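Local coordinates for protein Lmaj004091aaa (Leishmania major, PDB 1XTP) that probably transfers methyl groups from S-adenosyl-L-methionine to the N-terminal amino group of proteins that begin with an X-Pro-Lys sequence, at residues V60-S65 and V125-E130; A97-A102 and L161-W166; L154-Y159 and C183-T188; I193-N198 and K249-K254. One frame throughout, in Å; residues are numbered along the deposited sequence.

Contact 1 of 4, residues V60-S65 and V125-E130; sequences VPATVS and VKHMLE
At the rim of the cofactor pocket of this methyltransferase, His127 and Met128, in the first turn of helix 126-135, meet the loop at Val60, Pro61 and Ala62. One hydrogen bond carries the contact. His127 NE2 donates to Val60 O at 2.7 Å, with an N-H...O angle of 167°. The carbonyl oxygen lies in the plane of the imidazole, so it is met at the ring edge. The ring gets there because CG sits between the backbone N and the carbonyl carbon (chi1 81°). The same imidazole has Met128 CG over one face, offset toward the rim, at 4.1 Å above the plane.

Ala62 packs beside this bond. Its CB points at the helix and touches His127 CD2 at 3.8 Å and the backbone His127 O at 3.7 Å. Ala62 is the centre of an inverse gamma turn, and its CA and CB face the helix. Met128 is selenomethionine. Its chain bends at chi2 and chi3 and lays SE beside the loop, 3.8 Å from Ala62 CA and 4.0 Å from Ala62 CB. Ile104 touches both Ala62 and Met128.

Each segment leads into a helix. Thr63 is an N-cap, with OG1 bonded to Gly66 N, and Val125 holds the N-cap position of helix 126-135. Val125 and Met128 both touch the bound S-adenosyl-L-homoselenocysteine. The contact thus joins the loop between helices 49-58 and 64-67 to the helix that follows strand 118-123, beside the cofactor of a Rossmann-like methyltransferase fold.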
# COMPACT_ATOMS: atom_id res chain seq x y z
N VAL A 60 -12.54 -11.37 -7.11
CA VAL A 60 -13.12 -10.53 -6.04
C VAL A 60 -14.12 -9.57 -6.68
O VAL A 60 -13.78 -8.93 -7.69
CB VAL A 60 -12.03 -9.76 -5.29
CG1 VAL A 60 -12.62 -8.80 -4.22
CG2 VAL A 60 -11.06 -10.74 -4.64
N PRO A 61 -15.35 -9.47 -6.14
CA PRO A 61 -16.28 -8.48 -6.69
C PRO A 61 -15.71 -7.08 -6.68
O PRO A 61 -14.97 -6.71 -5.75
CB PRO A 61 -17.48 -8.55 -5.73
CG PRO A 61 -17.44 -9.89 -5.20
CD PRO A 61 -15.97 -10.20 -5.02
N ALA A 62 -16.02 -6.32 -7.73
CA ALA A 62 -15.57 -4.95 -7.84
C ALA A 62 -16.57 -4.10 -7.06
O ALA A 62 -17.32 -3.33 -7.63
CB ALA A 62 -15.48 -4.51 -9.34
N THR A 63 -16.57 -4.26 -5.74
CA THR A 63 -17.47 -3.54 -4.86
C THR A 63 -16.68 -3.08 -3.65
O THR A 63 -15.60 -3.60 -3.38
CB THR A 63 -18.61 -4.44 -4.36
OG1 THR A 63 -18.11 -5.33 -3.37
CG2 THR A 63 -19.19 -5.26 -5.48
N VAL A 64 -17.22 -2.12 -2.91
CA VAL A 64 -16.55 -1.64 -1.70
C VAL A 64 -16.32 -2.81 -0.73
O VAL A 64 -15.28 -2.90 -0.07
CB VAL A 64 -17.34 -0.49 -1.03
CG1 VAL A 64 -16.77 -0.15 0.34
CG2 VAL A 64 -17.30 0.72 -1.91
N SER A 65 -17.30 -3.71 -0.65
CA SER A 65 -17.20 -4.86 0.23
C SER A 65 -16.01 -5.73 -0.20
O SER A 65 -15.25 -6.22 0.64
CB SER A 65 -18.48 -5.67 0.21
OG SER A 65 -18.40 -6.67 1.19
N VAL A 125 -5.71 -5.03 -11.93
CA VAL A 125 -6.84 -5.91 -12.23
C VAL A 125 -7.90 -5.21 -13.04
O VAL A 125 -8.48 -4.22 -12.62
CB VAL A 125 -7.46 -6.51 -10.95
CG1 VAL A 125 -8.61 -7.41 -11.30
CG2 VAL A 125 -6.37 -7.30 -10.21
N LYS A 126 -8.15 -5.79 -14.21
CA LYS A 126 -8.94 -5.17 -15.27
C LYS A 126 -10.37 -4.86 -14.85
O LYS A 126 -10.85 -3.75 -15.07
CB LYS A 126 -8.94 -6.08 -16.51
CG LYS A 126 -9.48 -5.44 -17.77
N HIS A 127 -11.05 -5.82 -14.23
CA HIS A 127 -12.44 -5.55 -13.84
C HIS A 127 -12.54 -4.58 -12.66
O HIS A 127 -13.60 -3.98 -12.45
CB HIS A 127 -13.21 -6.84 -13.57
CG HIS A 127 -12.98 -7.41 -12.21
ND1 HIS A 127 -11.81 -8.06 -11.87
CD2 HIS A 127 -13.77 -7.44 -11.11
CE1 HIS A 127 -11.89 -8.47 -10.62
NE2 HIS A 127 -13.07 -8.11 -10.13
N MSE A 128 -11.46 -4.43 -11.89
CA MSE A 128 -11.42 -3.43 -10.82
C MSE A 128 -11.27 -2.04 -11.44
O MSE A 128 -12.01 -1.11 -11.09
CB MSE A 128 -10.26 -3.69 -9.85
CG MSE A 128 -10.26 -5.05 -9.17
SE MSE A 128 -11.77 -5.24 -7.95
CE MSE A 128 -11.37 -3.92 -6.78
N LEU A 129 -10.32 -1.90 -12.36
CA LEU A 129 -10.05 -0.62 -13.02
C LEU A 129 -11.23 -0.13 -13.87
O LEU A 129 -11.52 1.07 -13.91
CB LEU A 129 -8.79 -0.72 -13.87
CG LEU A 129 -8.24 0.57 -14.51
CD1 LEU A 129 -7.91 1.60 -13.46
CD2 LEU A 129 -6.99 0.25 -15.31
N GLU A 130 -11.88 -1.06 -14.55
CA GLU A 130 -13.06 -0.77 -15.36
C GLU A 130 -14.22 -0.25 -14.52
O GLU A 130 -14.89 0.68 -14.91
CB GLU A 130 -13.51 -2.02 -16.15
CG GLU A 130 -12.62 -2.35 -17.36
CD GLU A 130 -12.40 -1.15 -18.29
OE1 GLU A 130 -13.41 -0.54 -18.73
OE2 GLU A 130 -11.22 -0.81 -18.57

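Contact 2 of 4, residues A97-A102 and L161-W166. With SAI (S-adenosyl-L-homoselenocysteine), chain B.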
# COMPACT_ATOMS: atom_id res chain seq x y z
N ALA A 97 -2.76 13.98 -7.71
CA ALA A 97 -2.63 12.79 -6.88
C ALA A 97 -2.59 11.51 -7.73
O ALA A 97 -3.01 11.52 -8.88
CB ALA A 97 -3.78 12.70 -5.88
N LEU A 98 -2.09 10.44 -7.12
CA LEU A 98 -2.04 9.10 -7.71
C LEU A 98 -2.48 8.09 -6.66
O LEU A 98 -1.94 8.03 -5.54
CB LEU A 98 -0.62 8.75 -8.19
CG LEU A 98 -0.37 7.32 -8.70
CD1 LEU A 98 -1.18 6.96 -9.94
CD2 LEU A 98 1.14 7.10 -8.98
N ASP A 99 -3.47 7.28 -7.04
CA ASP A 99 -4.06 6.26 -6.18
C ASP A 99 -3.55 4.90 -6.67
O ASP A 99 -3.99 4.41 -7.72
CB ASP A 99 -5.57 6.38 -6.31
CG ASP A 99 -6.31 5.56 -5.32
OD1 ASP A 99 -5.66 4.92 -4.46
OD2 ASP A 99 -7.57 5.57 -5.42
N CYS A 100 -2.57 4.35 -5.94
CA CYS A 100 -1.88 3.10 -6.30
C CYS A 100 -2.60 1.90 -5.70
O CYS A 100 -2.99 1.92 -4.54
CB CYS A 100 -0.46 3.08 -5.75
SG CYS A 100 0.63 4.32 -6.35
N GLY A 101 -2.71 0.83 -6.48
CA GLY A 101 -3.55 -0.30 -6.07
C GLY A 101 -4.96 0.21 -5.77
O GLY A 101 -5.53 -0.12 -4.74
N ALA A 102 -5.49 1.00 -6.69
CA ALA A 102 -6.74 1.76 -6.50
C ALA A 102 -8.00 0.93 -6.36
O ALA A 102 -8.98 1.40 -5.78
CB ALA A 102 -6.91 2.73 -7.63
N LEU A 161 0.46 14.11 -4.11
CA LEU A 161 0.22 12.99 -3.20
C LEU A 161 0.25 11.68 -3.94
O LEU A 161 -0.25 11.60 -5.05
CB LEU A 161 -1.10 13.15 -2.47
CG LEU A 161 -1.23 12.35 -1.16
CD1 LEU A 161 -0.42 12.99 -0.00
CD2 LEU A 161 -2.69 12.17 -0.77
N ILE A 162 0.90 10.68 -3.35
CA ILE A 162 0.92 9.32 -3.88
C ILE A 162 0.42 8.39 -2.79
O ILE A 162 1.09 8.17 -1.78
CB ILE A 162 2.33 8.91 -4.37
CG1 ILE A 162 2.81 9.85 -5.47
CG2 ILE A 162 2.32 7.44 -4.86
CD1 ILE A 162 4.21 9.58 -5.95
N VAL A 163 -0.77 7.86 -3.02
CA VAL A 163 -1.47 7.04 -2.06
C VAL A 163 -1.15 5.54 -2.25
O VAL A 163 -1.33 5.00 -3.32
CB VAL A 163 -3.00 7.27 -2.20
CG1 VAL A 163 -3.76 6.38 -1.25
CG2 VAL A 163 -3.30 8.73 -1.93
N ILE A 164 -0.66 4.88 -1.20
CA ILE A 164 -0.42 3.45 -1.21
C ILE A 164 -1.10 2.87 0.03
O ILE A 164 -0.54 2.85 1.13
CB ILE A 164 1.11 3.12 -1.23
CG1 ILE A 164 1.86 3.95 -2.28
CG2 ILE A 164 1.33 1.61 -1.49
CD1 ILE A 164 3.38 3.74 -2.27
N GLN A 165 -2.33 2.41 -0.14
CA GLN A 165 -3.13 1.93 0.98
C GLN A 165 -3.61 0.53 0.72
O GLN A 165 -4.22 0.28 -0.32
CB GLN A 165 -4.33 2.83 1.22
CG GLN A 165 -5.31 2.24 2.25
CD GLN A 165 -6.21 3.27 2.93
OE1 GLN A 165 -6.14 4.47 2.63
NE2 GLN A 165 -7.05 2.80 3.86
N TRP A 166 -3.34 -0.36 1.68
CA TRP A 166 -3.80 -1.75 1.63
C TRP A 166 -3.36 -2.49 0.34
O TRP A 166 -4.06 -3.34 -0.19
CB TRP A 166 -5.32 -1.83 1.87
CG TRP A 166 -5.71 -1.65 3.33
CD1 TRP A 166 -5.02 -2.08 4.43
CD2 TRP A 166 -6.89 -1.00 3.83
NE1 TRP A 166 -5.68 -1.72 5.58
CE2 TRP A 166 -6.83 -1.06 5.25
CE3 TRP A 166 -7.98 -0.37 3.23
CZ2 TRP A 166 -7.83 -0.53 6.06
CZ3 TRP A 166 -8.97 0.17 4.04
CH2 TRP A 166 -8.88 0.09 5.45
N SAI B . -6.38 0.85 -2.30
CA SAI B . -7.82 0.55 -2.52
CB SAI B . -8.01 -0.93 -2.79
CG SAI B . -7.58 -1.88 -1.68
SE SAI B . -7.91 -3.74 -2.26
C SAI B . -8.69 0.87 -1.31
O SAI B . -8.19 1.03 -0.20
OXT SAI B . -9.91 0.96 -1.42
C5' SAI B . -6.08 -4.11 -2.90
C4' SAI B . -5.87 -3.74 -4.37
O4' SAI B . -4.52 -3.95 -4.68
C3' SAI B . -6.65 -4.59 -5.36
O3' SAI B . -7.37 -3.78 -6.26
C2' SAI B . -5.63 -5.40 -6.13
O2' SAI B . -6.01 -5.64 -7.48
C1' SAI B . -4.46 -4.47 -6.00
N9 SAI B . -3.16 -5.08 -6.21
C8 SAI B . -2.80 -6.39 -5.94
N7 SAI B . -1.52 -6.53 -6.27
C5 SAI B . -1.04 -5.34 -6.73
C6 SAI B . 0.21 -4.93 -7.19
N6 SAI B . 1.21 -5.81 -7.23
N1 SAI B . 0.39 -3.62 -7.61
C2 SAI B . -0.66 -2.72 -7.59
N3 SAI B . -1.90 -3.13 -7.12
C4 SAI B . -2.07 -4.41 -6.69
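Cys100 SG stands beside the backbone N, anti to the carbonyl carbon (chi1 -63°), and Ile162 CG2 is anti to its own backbone N. These settings bring SG and CG2 together at 3.8 Å. They meet on the sheet face that also carries Leu98 and Ile164, where helix 173-186 packs. On the other face Val163 CG1 reaches Asp99 OD1 at 4.0 Å, the two side chains crossing at a slant. The Asp99 carboxylate has its polar partner outside the pair, as OD2 bonds to Thr108 OG1.

The backbones run parallel, 11° apart. Leu98 uses both its polar atoms: N donates to Leu161 O, and O accepts from Val163 N at 2.8 Å. Cys100 N then donates to Val163 O at 3.0 Å.

Beyond this ladder the ligand's amino group bridges the two chains. The amino N of S-adenosyl-L-homoselenocysteine donates to Gly101 O at 2.8 Å and to Gln165 O at 3.0 Å. One amino group so spans both strand ends. Gly101 has a positive phi of 54°, a conformation that favours glycine, and it lies beside the ligand. Gln165 NE2 lies over a face of the Trp166 ring, near its rim, and bonds to Asp78 OD1.

Two adjacent parallel strands ending at the cofactor are typical of the Rossmann-like fold of class I SAM-dependent methyltransferases.

Contact 3 of 4, residues L154-Y159 and C183-T188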
# COMPACT_ATOMS: atom_id res chain seq x y z
N LEU A 154 6.56 5.88 -13.51
CA LEU A 154 5.96 7.16 -13.15
C LEU A 154 6.89 8.31 -13.52
O LEU A 154 8.10 8.23 -13.30
CB LEU A 154 5.67 7.19 -11.67
CG LEU A 154 4.79 6.07 -11.13
CD1 LEU A 154 4.89 6.14 -9.61
CD2 LEU A 154 3.35 6.19 -11.58
N PRO A 155 6.34 9.38 -14.09
CA PRO A 155 7.15 10.51 -14.54
C PRO A 155 7.66 11.30 -13.34
O PRO A 155 7.01 11.33 -12.31
CB PRO A 155 6.15 11.34 -15.32
CG PRO A 155 4.83 11.06 -14.65
CD PRO A 155 4.89 9.62 -14.29
N PRO A 156 8.83 11.91 -13.47
CA PRO A 156 9.38 12.65 -12.34
C PRO A 156 8.60 13.92 -12.02
O PRO A 156 7.90 14.45 -12.89
CB PRO A 156 10.80 13.01 -12.80
CG PRO A 156 10.74 12.97 -14.27
CD PRO A 156 9.72 11.93 -14.64
N ASN A 157 8.67 14.36 -10.77
CA ASN A 157 8.20 15.68 -10.39
C ASN A 157 6.76 15.94 -10.83
O ASN A 157 6.50 16.91 -11.50
CB ASN A 157 9.15 16.73 -11.01
CG ASN A 157 8.92 18.12 -10.47
OD1 ASN A 157 8.23 18.30 -9.46
ND2 ASN A 157 9.48 19.12 -11.16
N THR A 158 5.84 15.06 -10.46
CA THR A 158 4.46 15.13 -10.96
C THR A 158 3.40 15.19 -9.87
O THR A 158 2.44 15.95 -9.98
CB THR A 158 4.18 13.91 -11.87
OG1 THR A 158 5.01 14.00 -13.02
CG2 THR A 158 2.74 13.86 -12.34
N TYR A 159 3.55 14.38 -8.83
CA TYR A 159 2.49 14.22 -7.85
C TYR A 159 2.70 14.96 -6.52
O TYR A 159 3.79 14.91 -5.92
CB TYR A 159 2.25 12.75 -7.60
CG TYR A 159 1.74 12.04 -8.81
CD1 TYR A 159 0.42 12.22 -9.24
CD2 TYR A 159 2.56 11.19 -9.55
CE1 TYR A 159 -0.05 11.56 -10.36
CE2 TYR A 159 2.10 10.53 -10.69
CZ TYR A 159 0.79 10.71 -11.09
OH TYR A 159 0.32 10.04 -12.21
N CYS A 183 8.54 6.25 -6.46
CA CYS A 183 7.52 7.21 -6.05
C CYS A 183 8.11 8.53 -5.60
O CYS A 183 7.53 9.60 -5.80
CB CYS A 183 6.67 6.65 -4.92
SG CYS A 183 5.58 5.39 -5.47
N GLN A 184 9.27 8.46 -4.96
CA GLN A 184 9.92 9.65 -4.43
C GLN A 184 10.28 10.60 -5.57
O GLN A 184 10.06 11.79 -5.46
CB GLN A 184 11.16 9.27 -3.64
CG GLN A 184 11.88 10.46 -3.00
CD GLN A 184 13.16 10.04 -2.34
OE1 GLN A 184 13.93 9.27 -2.91
NE2 GLN A 184 13.40 10.51 -1.12
N GLN A 185 10.83 10.05 -6.65
CA GLN A 185 11.22 10.87 -7.79
C GLN A 185 10.02 11.41 -8.58
O GLN A 185 10.12 12.44 -9.25
CB GLN A 185 12.19 10.11 -8.71
CG GLN A 185 11.62 8.88 -9.39
CD GLN A 185 10.84 9.20 -10.65
OE1 GLN A 185 11.27 10.03 -11.46
NE2 GLN A 185 9.70 8.54 -10.83
N ALA A 186 8.88 10.72 -8.46
CA ALA A 186 7.63 11.16 -9.05
C ALA A 186 6.95 12.28 -8.25
O ALA A 186 5.98 12.87 -8.73
CB ALA A 186 6.69 9.99 -9.20
N LEU A 187 7.42 12.58 -7.04
CA LEU A 187 6.82 13.65 -6.25
C LEU A 187 7.30 15.01 -6.68
O LEU A 187 8.44 15.16 -7.10
CB LEU A 187 7.12 13.50 -4.78
CG LEU A 187 6.57 12.25 -4.08
CD1 LEU A 187 7.10 12.27 -2.65
CD2 LEU A 187 5.04 12.16 -4.10
N THR A 188 6.42 16.00 -6.55
CA THR A 188 6.82 17.42 -6.60
C THR A 188 7.51 17.82 -5.28
O THR A 188 7.46 17.09 -4.30
CB THR A 188 5.61 18.35 -6.84
OG1 THR A 188 4.80 18.40 -5.66
CG2 THR A 188 4.79 17.86 -8.03
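Gln185 and Leu154 meet where the loop 154-159 packs against the last part of helix 173-186 and the start of strand 187-188, in the Rossmann-like methyltransferase domain. Gln185 CG lies between the backbone N and the carbonyl carbon (chi1 65°), and the chain bends again at chi2 (83°). This folds the amide back toward the loop. NE2 donates to Leu154 O at 3.0 Å from above the carbonyl plane, while the oxygen stays near the plane of the amide. NE2 also bonds to His182 O. The other end of the amide, OE1, lies 3.3 Å from Pro156 CB.

Ala186 fits into the curve of the loop. Its CB touches Leu154 CB at 3.9 Å and is near Tyr159 CD2. Its carbonyl oxygen takes two donors: Thr158 N from above the carbonyl plane and Tyr159 N in that plane, the latter at 2.9 Å. Asn157 N donates to Gln185 O at 2.8 Å. The loop thus supplies donors to the carbonyls of Gln185 and Ala186.

Thr158 folds over its own loop. OG1 donates to Pro156 O, and CG2 sits over the centre of the Tyr159 ring. The phenol reaches on to Asp120. A parallel bridge of Tyr159 with Leu187 then starts, and Thr188 N donates to Tyr159 O. Asn157 sends its side chain across that of Thr188 at about a right angle, and OD1 comes 3.3 Å from Thr188 CA.

Contact 4 of 4, residues I193-N198 and K249-K254; sequences IFFKEN and KMYALK
Ile193 pairs with Leu253, Phe195 with Tyr251 and Glu197 with Lys249, each an antiparallel hydrogen-bonded pair joined by two N-H...O bonds. The strands run at 160° to each other. Strand 248-253 is the antiparallel strand of a mixed seven-stranded sheet of order 3-2-1-4-5-7-6, the hallmark of class I SAM-dependent methyltransferases.

Aromatic contacts follow. The Phe195 and Tyr251 side chains extend in one direction, their ring planes 18° apart. They meet rim to rim, Phe195 CD2 to Tyr251 CD1 at 3.4 Å, with neither over the other's face. Met250, a selenomethionine, makes a Met-aromatic contact: SE lies at the edge of the Phe194 ring, 5.0 Å from its centroid.

The apolar packing is close. The extended Lys196 chain (CG anti to the backbone N, chi1 -162°) runs alongside Met250, and its CD is a tight 3.4 Å from Met250 CG. Leu253 CD1 touches Phe195 CB.

Charged ends have outside partners. Lys196 NZ forms a salt bridge with Asp78, and Lys249 NZ with Glu235 and Asp218.

Helix 75-87 covers the face of Phe194, Met250 and Ala252. Helix 218-228 covers that of Phe195, Tyr251 and Leu253. Strands 159-165 and 232-237 flank the pair.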
# COMPACT_ATOMS: atom_id res chain seq x y z
N ILE A 193 4.41 10.82 -0.19
CA ILE A 193 3.78 9.49 -0.27
C ILE A 193 2.89 9.34 0.95
O ILE A 193 3.35 9.46 2.06
CB ILE A 193 4.78 8.33 -0.27
CG1 ILE A 193 5.67 8.36 -1.51
CG2 ILE A 193 4.06 7.00 -0.28
CD1 ILE A 193 6.97 7.63 -1.34
N PHE A 194 1.61 9.08 0.73
CA PHE A 194 0.73 8.69 1.82
C PHE A 194 0.61 7.15 1.85
O PHE A 194 -0.06 6.55 1.02
CB PHE A 194 -0.63 9.33 1.65
CG PHE A 194 -1.63 8.93 2.69
CD1 PHE A 194 -1.55 9.43 3.98
CD2 PHE A 194 -2.69 8.09 2.36
CE1 PHE A 194 -2.50 9.08 4.93
CE2 PHE A 194 -3.64 7.74 3.31
CZ PHE A 194 -3.55 8.24 4.60
N PHE A 195 1.26 6.54 2.84
CA PHE A 195 1.30 5.08 2.97
C PHE A 195 0.46 4.66 4.17
O PHE A 195 0.75 5.03 5.30
CB PHE A 195 2.75 4.62 3.13
CG PHE A 195 2.91 3.13 3.37
CD1 PHE A 195 2.18 2.20 2.64
CD2 PHE A 195 3.83 2.67 4.31
CE1 PHE A 195 2.35 0.84 2.85
CE2 PHE A 195 4.01 1.33 4.53
CZ PHE A 195 3.28 0.40 3.79
N LYS A 196 -0.62 3.91 3.90
CA LYS A 196 -1.54 3.45 4.94
C LYS A 196 -1.68 1.94 4.86
O LYS A 196 -2.09 1.41 3.84
CB LYS A 196 -2.92 4.10 4.79
CG LYS A 196 -3.79 4.02 6.05
CD LYS A 196 -4.92 5.06 6.00
CE LYS A 196 -5.75 5.09 7.28
NZ LYS A 196 -6.95 5.96 7.13
N GLU A 197 -1.38 1.26 5.96
CA GLU A 197 -1.29 -0.19 5.93
C GLU A 197 -1.48 -0.81 7.31
O GLU A 197 -1.22 -0.16 8.34
CB GLU A 197 0.09 -0.61 5.40
CG GLU A 197 0.12 -2.04 4.90
CD GLU A 197 -1.09 -2.37 4.05
OE1 GLU A 197 -1.11 -1.95 2.86
OE2 GLU A 197 -1.99 -3.07 4.57
N ASN A 198 -1.91 -2.07 7.30
CA ASN A 198 -1.92 -2.91 8.47
C ASN A 198 -0.49 -3.13 8.99
O ASN A 198 0.45 -3.29 8.22
CB ASN A 198 -2.59 -4.26 8.17
CG ASN A 198 -4.09 -4.12 7.89
OD1 ASN A 198 -4.70 -3.08 8.09
ND2 ASN A 198 -4.70 -5.22 7.47
N LYS A 249 -1.68 1.87 10.36
CA LYS A 249 -0.78 3.01 10.49
C LYS A 249 -0.64 3.83 9.18
O LYS A 249 -0.53 3.30 8.08
CB LYS A 249 0.61 2.57 10.98
CG LYS A 249 1.30 3.63 11.82
CD LYS A 249 2.62 3.17 12.44
CE LYS A 249 3.39 4.36 13.04
NZ LYS A 249 4.86 4.10 13.16
N MSE A 250 -0.63 5.13 9.34
CA MSE A 250 -0.35 6.06 8.26
C MSE A 250 1.04 6.64 8.40
O MSE A 250 1.45 7.00 9.50
CB MSE A 250 -1.35 7.20 8.31
CG MSE A 250 -2.75 6.78 7.96
SE MSE A 250 -4.05 8.13 8.45
CE MSE A 250 -4.28 7.62 10.35
N TYR A 251 1.75 6.73 7.28
CA TYR A 251 3.03 7.39 7.18
C TYR A 251 3.00 8.44 6.07
O TYR A 251 2.52 8.15 4.97
CB TYR A 251 4.13 6.40 6.81
CG TYR A 251 4.28 5.20 7.71
CD1 TYR A 251 3.59 4.02 7.43
CD2 TYR A 251 5.16 5.21 8.79
CE1 TYR A 251 3.73 2.91 8.22
CE2 TYR A 251 5.32 4.08 9.59
CZ TYR A 251 4.60 2.94 9.29
OH TYR A 251 4.73 1.82 10.06
N ALA A 252 3.52 9.63 6.35
CA ALA A 252 3.78 10.63 5.31
C ALA A 252 5.28 10.61 5.04
O ALA A 252 6.06 10.87 5.95
CB ALA A 252 3.36 11.97 5.75
N LEU A 253 5.66 10.32 3.80
CA LEU A 253 7.06 10.09 3.44
C LEU A 253 7.49 11.07 2.34
O LEU A 253 6.71 11.42 1.47
CB LEU A 253 7.27 8.64 2.95
CG LEU A 253 6.68 7.50 3.81
CD1 LEU A 253 6.52 6.22 3.01
CD2 LEU A 253 7.53 7.25 5.03
N LYS A 254 8.75 11.50 2.41
CA LYS A 254 9.35 12.38 1.40
C LYS A 254 10.72 11.85 0.98
O LYS A 254 11.34 11.09 1.70
CB LYS A 254 9.51 13.79 1.95
CG LYS A 254 8.26 14.61 1.84
CD LYS A 254 8.52 16.07 2.18
CE LYS A 254 7.39 16.95 1.67
NZ LYS A 254 7.60 17.46 0.29
OXT LYS A 254 11.24 12.20 -0.09

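From the N terminus, contact 1 brings the loop at 60-65 back to helix 126-135, closing a span that includes strand 96-100. Contact 2 opens inside that span and closes after it, so the two cross. Contact 2 crosses contact 3: 154-159 precedes 161-166, and 183-188 follows it. Ile162 packs on Leu187 and Cys183 at their join. Contact 4 comes last and in series, closing the chain's C-terminal strand onto 193-198. Strands 159-165 and 191-198 are neighbours, so contacts 2 and 4 share one sheet. Gln184 bonds to the C-terminal carboxylate of Lys254, tying contact 3 to contact 4. Contact 1 touches none of the others; beside the cofactor, helix 126-135 packs on strands 118-123 and 141-146.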